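PDB 7ADK: lipoprotein from Mycoplasma mycoides subsp. capri, which probably acts as a membrane-anchored lipoprotein peptidase of the mycoplasma DUF31 family, related to the trypsin-like proteases of clan PA. Local coordinates for residues B[285-290]-B[426-431]; B[464-469]-B[582-587]. All coordinates share one frame; numbering follows the deposited sequence.

Interaction 1 (B[285-290]-B[426-431]); sequences RTLPNE and MWIMDY
M426 and P288 open the contact with a backbone bond: M426 N reaches P288 O at 3.3 Å. The M426 side chain turns beside its own backbone N (chi1 -43°) and bends at its last torsion, which places CE 4.1 Å from P288 CG while the thioether crosses the end of E290 at about a right angle. There E290 OE1 lies 3.2 Å from M426 SD, the carboxylate resting against sulfur and CG; the same OE1 has a weak hydrogen bond to the hydroxyl of Y292. M426 O is lined by carbon, with T286 CG2 and P288 CD near it.

W427 follows, and of its side chain CB makes the contact: it sits 3.8 Å from T286 CA, whereas the indole leads off to S762 and R764 of strand 761-765.

I428 supplies the second backbone bond, I428 N to R285 O at 2.9 Å (159° at the hydrogen). R285 O also accepts a weak bond from L287 N, which closes an inverse gamma turn centred on T286. With CG1 anti to the backbone N (chi1 -156°), I428 carries CD1 to within 3.9 Å of L287 CD2, and CG2 lies against the R285 backbone. Beyond it the strand continues through a classic beta bulge.

Strands 289-293 and 421-433 are antiparallel neighbours, and the turn at 285-287 leads the chain into that pairing along the edge of 426-428. The result is a buried piece of antiparallel sheet, consistent with a barrel of the clan PA peptidase fold.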
# COMPACT_ATOMS: atom_id res chain seq x y z
N ARG B 285 -22.89 5.79 -3.28
CA ARG B 285 -23.56 6.75 -2.39
C ARG B 285 -22.59 7.67 -1.67
O ARG B 285 -22.71 8.89 -1.81
CB ARG B 285 -24.49 6.03 -1.40
CG ARG B 285 -25.50 5.08 -2.04
CD ARG B 285 -26.55 5.73 -2.92
NE ARG B 285 -27.41 4.68 -3.49
CZ ARG B 285 -27.31 4.15 -4.70
NH1 ARG B 285 -26.91 4.81 -5.73
NH2 ARG B 285 -27.60 2.90 -4.89
N THR B 286 -21.62 7.14 -0.94
CA THR B 286 -20.55 7.95 -0.34
C THR B 286 -19.49 8.25 -1.37
O THR B 286 -18.31 7.98 -1.21
CB THR B 286 -19.93 7.35 0.92
OG1 THR B 286 -21.00 6.93 1.72
CG2 THR B 286 -19.13 8.41 1.68
N LEU B 287 -19.99 8.69 -2.53
CA LEU B 287 -19.29 8.54 -3.77
C LEU B 287 -17.97 9.29 -3.70
O LEU B 287 -16.94 8.63 -3.87
CB LEU B 287 -20.25 8.76 -4.98
CG LEU B 287 -20.80 10.14 -5.38
CD1 LEU B 287 -19.87 10.89 -6.33
CD2 LEU B 287 -22.11 9.99 -6.14
N PRO B 288 -17.91 10.60 -3.40
CA PRO B 288 -16.76 11.36 -3.76
C PRO B 288 -15.79 11.57 -2.61
O PRO B 288 -16.10 12.16 -1.57
CB PRO B 288 -17.31 12.67 -4.30
CG PRO B 288 -18.68 12.84 -3.68
CD PRO B 288 -18.89 11.54 -2.90
N ASN B 289 -14.58 11.10 -2.83
CA ASN B 289 -13.40 11.68 -2.26
C ASN B 289 -13.30 13.01 -3.02
O ASN B 289 -13.25 13.01 -4.24
CB ASN B 289 -12.24 10.75 -2.60
CG ASN B 289 -10.87 11.25 -2.19
OD1 ASN B 289 -10.71 12.22 -1.48
ND2 ASN B 289 -9.84 10.58 -2.62
N GLU B 290 -13.38 14.14 -2.33
CA GLU B 290 -13.43 15.45 -3.00
C GLU B 290 -12.24 16.33 -2.65
O GLU B 290 -11.70 16.26 -1.54
CB GLU B 290 -14.78 16.14 -2.77
CG GLU B 290 -15.08 16.38 -1.28
CD GLU B 290 -15.93 17.62 -0.98
OE1 GLU B 290 -16.44 18.27 -1.93
OE2 GLU B 290 -16.08 17.95 0.22
N MET B 426 -17.69 13.21 1.11
CA MET B 426 -19.12 13.49 1.06
C MET B 426 -19.93 12.23 0.73
O MET B 426 -19.40 11.25 0.21
CB MET B 426 -19.49 14.53 -0.01
CG MET B 426 -18.58 15.73 -0.10
SD MET B 426 -19.31 17.18 -0.89
CE MET B 426 -19.30 16.73 -2.65
N TRP B 427 -21.22 12.28 0.99
CA TRP B 427 -22.19 11.38 0.39
C TRP B 427 -23.28 12.15 -0.32
O TRP B 427 -23.63 13.27 0.05
CB TRP B 427 -22.80 10.46 1.45
CG TRP B 427 -23.61 11.15 2.49
CD1 TRP B 427 -24.95 11.28 2.49
CD2 TRP B 427 -23.14 11.85 3.69
NE1 TRP B 427 -25.35 12.02 3.57
CE2 TRP B 427 -24.29 12.38 4.35
CE3 TRP B 427 -21.89 12.07 4.27
CZ2 TRP B 427 -24.21 13.12 5.53
CZ3 TRP B 427 -21.81 12.79 5.47
CH2 TRP B 427 -22.95 13.32 6.10
N ILE B 428 -23.80 11.56 -1.38
CA ILE B 428 -24.99 12.04 -2.07
C ILE B 428 -26.19 11.82 -1.13
O ILE B 428 -26.42 10.70 -0.67
CB ILE B 428 -25.07 11.34 -3.44
CG1 ILE B 428 -25.90 12.14 -4.45
CG2 ILE B 428 -25.54 9.88 -3.40
CD1 ILE B 428 -25.56 11.70 -5.88
N MET B 429 -26.95 12.87 -0.82
CA MET B 429 -28.14 12.74 0.01
C MET B 429 -29.43 13.06 -0.73
O MET B 429 -30.43 12.40 -0.50
CB MET B 429 -27.98 13.52 1.32
CG MET B 429 -28.13 15.04 1.23
SD MET B 429 -28.58 15.81 2.80
CE MET B 429 -27.00 15.72 3.62
N ASP B 430 -29.43 14.03 -1.64
CA ASP B 430 -30.66 14.55 -2.23
C ASP B 430 -30.44 15.13 -3.63
O ASP B 430 -29.31 15.41 -4.04
CB ASP B 430 -31.26 15.57 -1.25
CG ASP B 430 -32.70 15.97 -1.52
OD1 ASP B 430 -33.41 15.23 -2.21
OD2 ASP B 430 -33.14 17.03 -1.03
N TYR B 431 -31.53 15.34 -4.37
CA TYR B 431 -31.56 16.15 -5.59
C TYR B 431 -32.88 16.92 -5.72
O TYR B 431 -33.95 16.41 -5.39
CB TYR B 431 -31.27 15.30 -6.83
CG TYR B 431 -32.15 14.10 -7.09
CD1 TYR B 431 -33.42 14.24 -7.68
CD2 TYR B 431 -31.65 12.82 -6.80
CE1 TYR B 431 -34.17 13.10 -8.01
CE2 TYR B 431 -32.40 11.67 -7.11
CZ TYR B 431 -33.66 11.81 -7.72
OH TYR B 431 -34.38 10.71 -8.00

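Interaction 2 (B[464-469]-B[582-587]); sequences LTRLNS and ITNNYS
R466 CG lies between its backbone N and carbonyl carbon (chi1 58°), and a bend at chi2 (113°) swings the guanidinium across to I582 and N584. N584 has a left-handed backbone (positive phi and psi) just past the end of helix 575-582, and its side chain is directed at the strand.

R466 NE donates to I582 O at 3.1 Å. The acceptor lies near the guanidinium plane, at its edge, but the donor stands well above the I582 carbonyl plane. R466 NH1 bonds to K581 O, so two successive carbonyls at the helix end hold one arginine. The N584 amide slants across one guanidinium face, the two planes 22° apart, with OD1 offset toward the rim.

That amide spans the end of strand 461-467: N584 ND2 donates to L467 O at 2.8 Å, while N584 OD1 accepts from S469 N at 3.0 Å. The second bond arrives from above the amide carbonyl's plane. Apolar contact is slight, L464 CD1 lying 4.4 Å from I582 CG2.

Each of the three hydrogen bonds thus joins a side chain to main chain. The arginine's charge at the carbonyl end of the helix would probably be favoured by the helix dipole, and N584 satisfies main-chain groups at the end of strand 461-467.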
# COMPACT_ATOMS: atom_id res chain seq x y z
N LEU B 464 -14.30 15.27 -7.98
CA LEU B 464 -15.05 14.16 -7.37
C LEU B 464 -14.39 12.85 -7.80
O LEU B 464 -14.51 12.49 -8.96
CB LEU B 464 -16.50 14.24 -7.89
CG LEU B 464 -17.28 15.51 -7.54
CD1 LEU B 464 -18.52 15.60 -8.41
CD2 LEU B 464 -17.73 15.53 -6.09
N THR B 465 -13.72 12.10 -6.92
CA THR B 465 -13.29 10.73 -7.24
C THR B 465 -14.04 9.68 -6.44
O THR B 465 -14.12 9.73 -5.22
CB THR B 465 -11.77 10.51 -7.26
OG1 THR B 465 -11.46 9.19 -7.67
CG2 THR B 465 -10.99 10.69 -5.98
N ARG B 466 -14.63 8.73 -7.16
CA ARG B 466 -15.62 7.79 -6.64
C ARG B 466 -15.49 6.40 -7.22
O ARG B 466 -15.14 6.26 -8.39
CB ARG B 466 -17.02 8.38 -6.87
CG ARG B 466 -17.38 8.69 -8.33
CD ARG B 466 -18.48 7.75 -8.78
NE ARG B 466 -18.60 7.69 -10.23
CZ ARG B 466 -17.93 6.88 -11.01
NH1 ARG B 466 -18.33 6.68 -12.22
NH2 ARG B 466 -16.86 6.25 -10.62
N LEU B 467 -15.79 5.39 -6.41
CA LEU B 467 -15.82 3.97 -6.77
C LEU B 467 -17.00 3.71 -7.71
O LEU B 467 -18.12 4.11 -7.38
CB LEU B 467 -15.90 3.21 -5.44
CG LEU B 467 -15.71 1.69 -5.48
CD1 LEU B 467 -14.43 1.28 -6.18
CD2 LEU B 467 -15.61 1.16 -4.05
N ASN B 468 -16.78 3.11 -8.88
CA ASN B 468 -17.87 2.90 -9.83
C ASN B 468 -18.80 1.77 -9.41
O ASN B 468 -18.39 0.77 -8.82
CB ASN B 468 -17.43 2.86 -11.31
CG ASN B 468 -16.20 2.08 -11.72
OD1 ASN B 468 -16.06 0.90 -11.46
ND2 ASN B 468 -15.30 2.69 -12.45
N SER B 469 -20.09 1.93 -9.72
CA SER B 469 -21.17 1.02 -9.35
C SER B 469 -21.00 -0.42 -9.83
O SER B 469 -21.56 -1.35 -9.26
CB SER B 469 -22.48 1.60 -9.86
OG SER B 469 -22.60 1.51 -11.25
N ILE B 582 -21.34 10.14 -13.57
CA ILE B 582 -20.77 10.87 -12.43
C ILE B 582 -21.39 10.41 -11.10
O ILE B 582 -20.69 10.02 -10.17
CB ILE B 582 -20.95 12.40 -12.63
CG1 ILE B 582 -20.00 12.91 -13.72
CG2 ILE B 582 -20.67 13.18 -11.34
CD1 ILE B 582 -20.37 14.27 -14.31
N THR B 583 -22.72 10.43 -11.01
CA THR B 583 -23.49 10.20 -9.78
C THR B 583 -23.79 8.72 -9.50
O THR B 583 -24.69 8.45 -8.71
CB THR B 583 -24.78 11.04 -9.73
OG1 THR B 583 -25.69 10.66 -10.73
CG2 THR B 583 -24.46 12.52 -9.86
N ASN B 584 -23.11 7.77 -10.15
CA ASN B 584 -23.37 6.32 -10.06
C ASN B 584 -24.86 5.97 -10.19
O ASN B 584 -25.38 5.04 -9.57
CB ASN B 584 -22.72 5.76 -8.80
CG ASN B 584 -21.26 5.39 -8.92
OD1 ASN B 584 -20.82 4.79 -9.87
ND2 ASN B 584 -20.47 5.62 -7.90
N ASN B 585 -25.58 6.75 -10.99
CA ASN B 585 -27.00 6.67 -11.28
C ASN B 585 -27.93 6.68 -10.05
O ASN B 585 -28.93 5.97 -10.02
CB ASN B 585 -27.24 5.53 -12.27
CG ASN B 585 -28.49 5.72 -13.09
OD1 ASN B 585 -29.19 6.71 -13.04
ND2 ASN B 585 -28.82 4.77 -13.91
N TYR B 586 -27.64 7.51 -9.05
CA TYR B 586 -28.48 7.67 -7.83
C TYR B 586 -29.95 8.02 -8.11
O TYR B 586 -30.84 7.67 -7.34
CB TYR B 586 -27.84 8.74 -6.93
CG TYR B 586 -28.55 8.96 -5.62
CD1 TYR B 586 -28.55 7.96 -4.63
CD2 TYR B 586 -29.12 10.21 -5.31
CE1 TYR B 586 -29.11 8.19 -3.37
CE2 TYR B 586 -29.71 10.44 -4.05
CZ TYR B 586 -29.70 9.43 -3.08
OH TYR B 586 -30.21 9.61 -1.84
N SER B 587 -30.25 8.66 -9.23
CA SER B 587 -31.63 8.89 -9.70
C SER B 587 -32.42 7.60 -9.89
O SER B 587 -33.53 7.47 -9.38
CB SER B 587 -31.61 9.67 -11.01
OG SER B 587 -32.90 9.96 -11.47

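Overall arrangement
Both contacts are buried and adjoin, their centres about 8 Å apart. Interaction 1 is the more enclosed, since every touching residue is buried, whereas N468 and S469 of interaction 2 are partly exposed; their centres lie about 16 and 23 Å from the chain centre. They serve one antiparallel sheet: strand 289-293 of the first neighbours strand 461-467 of the second, N289 N lying 2.8 Å from T465 O in a probable hydrogen bond, and P288 packs on L464. Y586 OH and M429 O, 3.1 Å apart, form a second probable hydrogen bond between the two. Interaction 1 combines main-chain bonds with apolar and thioether packing; interaction 2, joining strand end to helix end, depends on arginine and asparagine side chains gripping main-chain groups.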